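Local coordinates for lectin (Pleurotus ostreatus, PDB 6KBQ), which binds N-acetyl-D-galactosamine next to one of the two calcium ions held by its beta-rich chain, at residues G146-I151 and F163-S168; D259-L264 and S273-T278. All coordinates share one frame; numbering follows the deposited sequence.

Contact 1. Residues G146-I151 and F163-S168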
loop_
_atom_site.group_PDB
_atom_site.type_symbol
_atom_site.label_atom_id
_atom_site.label_comp_id
_atom_site.label_asym_id
_atom_site.label_seq_id
_atom_site.Cartn_x
_atom_site.Cartn_y
_atom_site.Cartn_z
ATOM N N GLY A 146 16.221 0.504 -16.862
ATOM C CA GLY A 146 15.775 1.674 -16.124
ATOM C C GLY A 146 14.865 1.319 -14.965
ATOM O O GLY A 146 14.255 0.240 -14.922
ATOM N N ILE A 147 14.790 2.254 -14.014
ATOM C CA ILE A 147 13.883 2.134 -12.880
ATOM C C ILE A 147 13.109 3.435 -12.749
ATOM O O ILE A 147 13.639 4.519 -13.024
ATOM C CB ILE A 147 14.607 1.792 -11.551
ATOM C CG1 ILE A 147 15.519 2.898 -11.138
ATOM C CG2 ILE A 147 15.409 0.468 -11.654
ATOM C CD1 ILE A 147 15.619 3.046 -9.643
ATOM N N MET A 148 11.838 3.320 -12.379
ATOM C CA MET A 148 10.963 4.463 -12.184
ATOM C C MET A 148 10.190 4.251 -10.898
ATOM O O MET A 148 9.627 3.167 -10.683
ATOM C CB MET A 148 9.984 4.641 -13.356
ATOM C CG MET A 148 8.798 5.555 -13.035
ATOM S SD MET A 148 7.619 5.722 -14.406
ATOM C CE MET A 148 8.422 6.968 -15.403
ATOM N N ALA A 149 10.179 5.264 -10.037
ATOM C CA ALA A 149 9.425 5.153 -8.804
ATOM C C ALA A 149 8.750 6.474 -8.501
ATOM O O ALA A 149 9.229 7.553 -8.864
ATOM C CB ALA A 149 10.304 4.735 -7.616
ATOM N N SER A 150 7.632 6.368 -7.813
ATOM C CA SER A 150 6.942 7.517 -7.257
ATOM C C SER A 150 6.751 7.243 -5.771
ATOM O O SER A 150 6.298 6.151 -5.393
ATOM C CB SER A 150 5.608 7.699 -7.980
ATOM O OG SER A 150 4.934 8.855 -7.575
ATOM N N ILE A 151 7.096 8.218 -4.935
ATOM C CA ILE A 151 7.040 8.088 -3.479
ATOM C C ILE A 151 6.117 9.180 -2.950
ATOM O O ILE A 151 6.500 10.359 -2.902
ATOM C CB ILE A 151 8.433 8.194 -2.842
ATOM C CG1 ILE A 151 9.372 7.157 -3.445
ATOM C CG2 ILE A 151 8.373 8.001 -1.321
ATOM C CD1 ILE A 151 10.810 7.488 -3.217
ATOM N N PHE A 163 7.616 12.474 -4.357
ATOM C CA PHE A 163 9.011 12.502 -4.769
ATOM C C PHE A 163 9.232 11.394 -5.789
ATOM O O PHE A 163 8.567 10.351 -5.734
ATOM C CB PHE A 163 9.932 12.329 -3.571
ATOM C CG PHE A 163 9.708 13.357 -2.509
ATOM C CD1 PHE A 163 10.417 14.549 -2.521
ATOM C CD2 PHE A 163 8.760 13.154 -1.513
ATOM C CE1 PHE A 163 10.200 15.515 -1.544
ATOM C CE2 PHE A 163 8.540 14.106 -0.543
ATOM C CZ PHE A 163 9.259 15.293 -0.560
ATOM N N VAL A 164 10.156 11.626 -6.732
ATOM C CA VAL A 164 10.286 10.771 -7.906
ATOM C C VAL A 164 11.749 10.477 -8.170
ATOM O O VAL A 164 12.641 11.219 -7.758
ATOM C CB VAL A 164 9.643 11.387 -9.173
ATOM C CG1 VAL A 164 8.158 11.584 -8.958
ATOM C CG2 VAL A 164 10.314 12.723 -9.533
ATOM N N THR A 165 11.984 9.365 -8.867
ATOM C CA THR A 165 13.302 9.098 -9.430
ATOM C C THR A 165 13.603 10.150 -10.491
ATOM O O THR A 165 12.752 10.464 -11.329
ATOM C CB THR A 165 13.340 7.693 -10.049
ATOM O OG1 THR A 165 12.116 7.453 -10.753
ATOM C CG2 THR A 165 13.487 6.628 -8.979
ATOM N N ASP A 166 14.799 10.719 -10.440
ATOM C CA ASP A 166 15.226 11.658 -11.470
ATOM C C ASP A 166 16.740 11.797 -11.382
ATOM O O ASP A 166 17.416 11.006 -10.718
ATOM C CB ASP A 166 14.513 13.009 -11.339
ATOM C CG ASP A 166 14.765 13.697 -9.995
ATOM O OD1 ASP A 166 15.787 13.421 -9.320
ATOM O OD2 ASP A 166 13.922 14.540 -9.613
ATOM N N GLU A 167 17.264 12.837 -12.039
ATOM C CA GLU A 167 18.700 13.061 -12.135
ATOM C C GLU A 167 19.333 13.442 -10.802
ATOM O O GLU A 167 20.558 13.423 -10.707
ATOM C CB GLU A 167 18.981 14.142 -13.187
ATOM C CG GLU A 167 18.503 15.552 -12.794
ATOM C CD GLU A 167 17.016 15.828 -13.080
ATOM O OE1 GLU A 167 16.259 14.923 -13.534
ATOM O OE2 GLU A 167 16.595 16.984 -12.845
ATOM N N SER A 168 18.541 13.776 -9.778
ATOM C CA SER A 168 19.104 14.054 -8.462
ATOM C C SER A 168 19.459 12.785 -7.684
ATOM O O SER A 168 20.115 12.882 -6.645
ATOM C CB SER A 168 18.134 14.924 -7.650
ATOM O OG SER A 168 16.992 14.197 -7.220
#
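Thr165 places its hydroxyl between its own backbone N and carbonyl carbon, chi1 41°, and this turns OG1 onto the backbone of Ala149. The same torsion sends the methyl CG2 to the CB of Ala149. Thr165 OG1 accepts the Ala149 N-H at 3.0 Å in a nearly straight bond, with 165° at the hydrogen. Thr165 N returns a longer bond of 3.3 Å to Ala149 O. The side-chain oxygen thus takes the acceptor role that a backbone carbonyl would have, just where strand 160-164 ends. The hydroxyl has a further hydrogen bond with Lys54 O.

Beyond this point the pairing is regular. Ser150 lies across from Val164 as a non-hydrogen-bonded pair. Ile151 and Phe163 form a hydrogen-bonded pair, with Ile151 N 2.7 Å from Phe163 O and Phe163 N 2.8 Å from Ile151 O. Phe163 CG lies anti to the carbonyl carbon, chi1 -57°, and the ring edge comes near Ile151 O, with CD2 3.9 Å from that oxygen. Ile151 CB makes an apolar contact with Phe163 CB at 4.5 Å.

Ser150 OG is hydrogen-bonded to Leu49 O. Ala149 and Ile151 pack on strand 87-96, and Ile151 also meets Phe132 of strand 129-138. This is an antiparallel beta hairpin at the edge of a four-stranded sheet, packed against a second sheet as in a beta-sandwich.

Contact 2. Residues D259-L264 and S273-T278. With CA (calcium ion), chain E; GOL (glycerol), chain H.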
loop_
_atom_site.group_PDB
_atom_site.type_symbol
_atom_site.label_atom_id
_atom_site.label_comp_id
_atom_site.label_asym_id
_atom_site.label_seq_id
_atom_site.Cartn_x
_atom_site.Cartn_y
_atom_site.Cartn_z
ATOM N N ASP A 259 -21.752 -6.120 -0.210
ATOM C CA ASP A 259 -23.048 -6.264 -0.868
ATOM C C ASP A 259 -24.112 -5.875 0.147
ATOM O O ASP A 259 -24.589 -6.673 0.955
ATOM C CB ASP A 259 -23.298 -7.645 -1.455
ATOM C CG ASP A 259 -24.589 -7.679 -2.327
ATOM O OD1 ASP A 259 -25.479 -6.824 -2.129
ATOM O OD2 ASP A 259 -24.717 -8.537 -3.221
ATOM N N ASP A 260 -24.193 -4.574 0.287
ATOM C CA ASP A 260 -25.205 -3.673 -0.229
ATOM C C ASP A 260 -24.568 -2.361 0.179
ATOM O O ASP A 260 -24.324 -1.504 -0.670
ATOM C CB ASP A 260 -26.621 -3.914 0.286
ATOM C CG ASP A 260 -27.515 -4.616 -0.761
ATOM O OD1 ASP A 260 -27.488 -4.216 -1.949
ATOM O OD2 ASP A 260 -28.241 -5.575 -0.414
ATOM N N ARG A 261 -24.134 -2.281 1.438
ATOM C CA ARG A 261 -23.564 -1.058 1.992
ATOM C C ARG A 261 -22.809 -1.401 3.272
ATOM O O ARG A 261 -23.013 -2.458 3.878
ATOM C CB ARG A 261 -24.654 -0.011 2.266
ATOM C CG ARG A 261 -25.807 -0.507 3.152
ATOM C CD ARG A 261 -27.018 0.443 3.129
ATOM N NE ARG A 261 -26.612 1.829 2.921
ATOM C CZ ARG A 261 -26.882 2.544 1.827
ATOM N NH1 ARG A 261 -27.580 2.007 0.830
ATOM N NH2 ARG A 261 -26.452 3.801 1.732
ATOM N N TYR A 262 -21.936 -0.490 3.682
ATOM C CA TYR A 262 -21.172 -0.695 4.905
ATOM C C TYR A 262 -20.867 0.662 5.514
ATOM O O TYR A 262 -20.882 1.690 4.830
ATOM C CB TYR A 262 -19.850 -1.446 4.655
ATOM C CG TYR A 262 -18.867 -0.558 3.925
ATOM C CD1 TYR A 262 -18.843 -0.526 2.540
ATOM C CD2 TYR A 262 -17.995 0.287 4.617
ATOM C CE1 TYR A 262 -17.980 0.312 1.856
ATOM C CE2 TYR A 262 -17.135 1.139 3.936
ATOM C CZ TYR A 262 -17.134 1.140 2.554
ATOM O OH TYR A 262 -16.294 1.970 1.858
ATOM N N THR A 263 -20.553 0.645 6.805
ATOM C CA THR A 263 -19.833 1.730 7.461
ATOM C C THR A 263 -18.659 1.128 8.221
ATOM O O THR A 263 -18.804 0.093 8.890
ATOM C CB THR A 263 -20.733 2.528 8.408
ATOM O OG1 THR A 263 -21.786 3.119 7.649
ATOM C CG2 THR A 263 -19.948 3.650 9.081
ATOM N N LEU A 264 -17.504 1.781 8.101
ATOM C CA LEU A 264 -16.232 1.291 8.609
ATOM C C LEU A 264 -15.760 2.172 9.762
ATOM O O LEU A 264 -15.790 3.401 9.655
ATOM C CB LEU A 264 -15.185 1.290 7.491
ATOM C CG LEU A 264 -13.745 0.987 7.892
ATOM C CD1 LEU A 264 -13.662 -0.427 8.470
ATOM C CD2 LEU A 264 -12.810 1.148 6.691
ATOM N N SER A 273 -17.917 5.197 4.474
ATOM C CA SER A 273 -18.996 4.286 4.154
ATOM C C SER A 273 -19.154 4.227 2.640
ATOM O O SER A 273 -18.661 5.085 1.910
ATOM C CB SER A 273 -20.281 4.717 4.858
ATOM O OG SER A 273 -20.684 5.961 4.344
ATOM N N GLY A 274 -19.802 3.167 2.175
ATOM C CA GLY A 274 -19.988 2.959 0.756
ATOM C C GLY A 274 -21.249 2.151 0.562
ATOM O O GLY A 274 -21.794 1.581 1.511
ATOM N N SER A 275 -21.714 2.109 -0.693
ATOM C CA SER A 275 -22.945 1.402 -1.025
ATOM C C SER A 275 -22.839 0.685 -2.364
ATOM O O SER A 275 -23.844 0.507 -3.058
ATOM C CB SER A 275 -24.137 2.361 -1.044
ATOM O OG SER A 275 -23.861 3.471 -1.874
ATOM N N SER A 276 -21.638 0.274 -2.754
ATOM C CA SER A 276 -21.450 -0.404 -4.028
ATOM C C SER A 276 -20.619 -1.659 -3.835
ATOM O O SER A 276 -19.552 -1.622 -3.209
ATOM C CB SER A 276 -20.768 0.511 -5.047
ATOM O OG SER A 276 -20.192 -0.274 -6.070
ATOM N N TYR A 277 -21.089 -2.758 -4.402
ATOM C CA TYR A 277 -20.317 -3.982 -4.421
ATOM C C TYR A 277 -19.609 -4.207 -5.756
ATOM O O TYR A 277 -19.000 -5.267 -5.943
ATOM C CB TYR A 277 -21.206 -5.179 -4.046
ATOM C CG TYR A 277 -22.476 -5.346 -4.853
ATOM C CD1 TYR A 277 -22.444 -5.946 -6.107
ATOM C CD2 TYR A 277 -23.715 -4.953 -4.346
ATOM C CE1 TYR A 277 -23.598 -6.132 -6.849
ATOM C CE2 TYR A 277 -24.890 -5.134 -5.087
ATOM C CZ TYR A 277 -24.809 -5.723 -6.343
ATOM O OH TYR A 277 -25.934 -5.922 -7.115
ATOM N N THR A 278 -19.634 -3.224 -6.674
ATOM C CA THR A 278 -18.812 -3.288 -7.886
ATOM C C THR A 278 -17.702 -2.240 -7.934
ATOM O O THR A 278 -16.796 -2.353 -8.768
ATOM C CB THR A 278 -19.669 -3.116 -9.155
ATOM O OG1 THR A 278 -20.354 -1.866 -9.085
ATOM C CG2 THR A 278 -20.681 -4.250 -9.322
HETATM CA CA CA E . -28.004 -7.828 -1.400
HETATM C C1 GOL H . -27.619 -7.297 -5.026
HETATM O O1 GOL H . -27.326 -8.460 -4.223
HETATM C C2 GOL H . -28.846 -6.446 -4.446
HETATM O O2 GOL H . -28.622 -6.003 -3.167
HETATM C C3 GOL H . -29.047 -5.258 -5.429
HETATM O O3 GOL H . -29.259 -5.830 -6.695
#
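The Tyr277 ring carries the Asp259 carboxylate over one face, their planes 28° apart, with Asp260 OD1 at the ring edge. The Tyr262 ring has Gly274 N over one face, 3.3 Å above its plane and toward the rim. The Arg261 guanidinium takes Ser275 CB over one face.

These groups belong to an antiparallel beta hairpin with a calcium site at its open end. Tyr262 and Gly274 form a hydrogen-bonded pair: Tyr262 N donates to Gly274 O at 3.0 Å, and Gly274 N donates to Tyr262 O at 3.2 Å. With chi1 at 71° the Tyr262 ring folds back over its own backbone and across Gly274. Tyr262 OH is hydrogen-bonded to Asp281 OD2 and Tyr283 OH.

Asp259 OD1 binds the calcium ion at 2.8 Å and Asp260 OD2 at 2.5 Å. Asn301, Gly303 and Pro305 complete the protein ligands. Asp259 OD2 is hydrogen-bonded to Trp364 NE1, and Asp260 OD2 to Gly302 N. A glycerol, probably from the crystallisation liquor, lies where a sugar might bind. Its O2 is 2.6 Å from the calcium ion, and its O1 donates to Asp259 OD2 at 2.8 Å.

In the fold
After strand 43-44, which joins a sheet of the later half, the chain runs through strands 54-57 to 129-138 and then enters strand 146-155. Contact 1 closes a short loop there, with 11 residues between its segments. The chain continues through several strands, the last of them 249-259, before contact 2 closes the next, with eight residues between. The two are in series and neither nests nor crosses. Contact 1 joins edge strand 160-164 to its inner neighbour 146-155 in a four-stranded sheet. Contact 2 pairs edge strand 269-274 with its neighbour 261-266 in the seven-stranded sheet. They lie on opposite sides of the chain's centre, with their own centres 36 Å apart and nearest atoms about 23 Å apart.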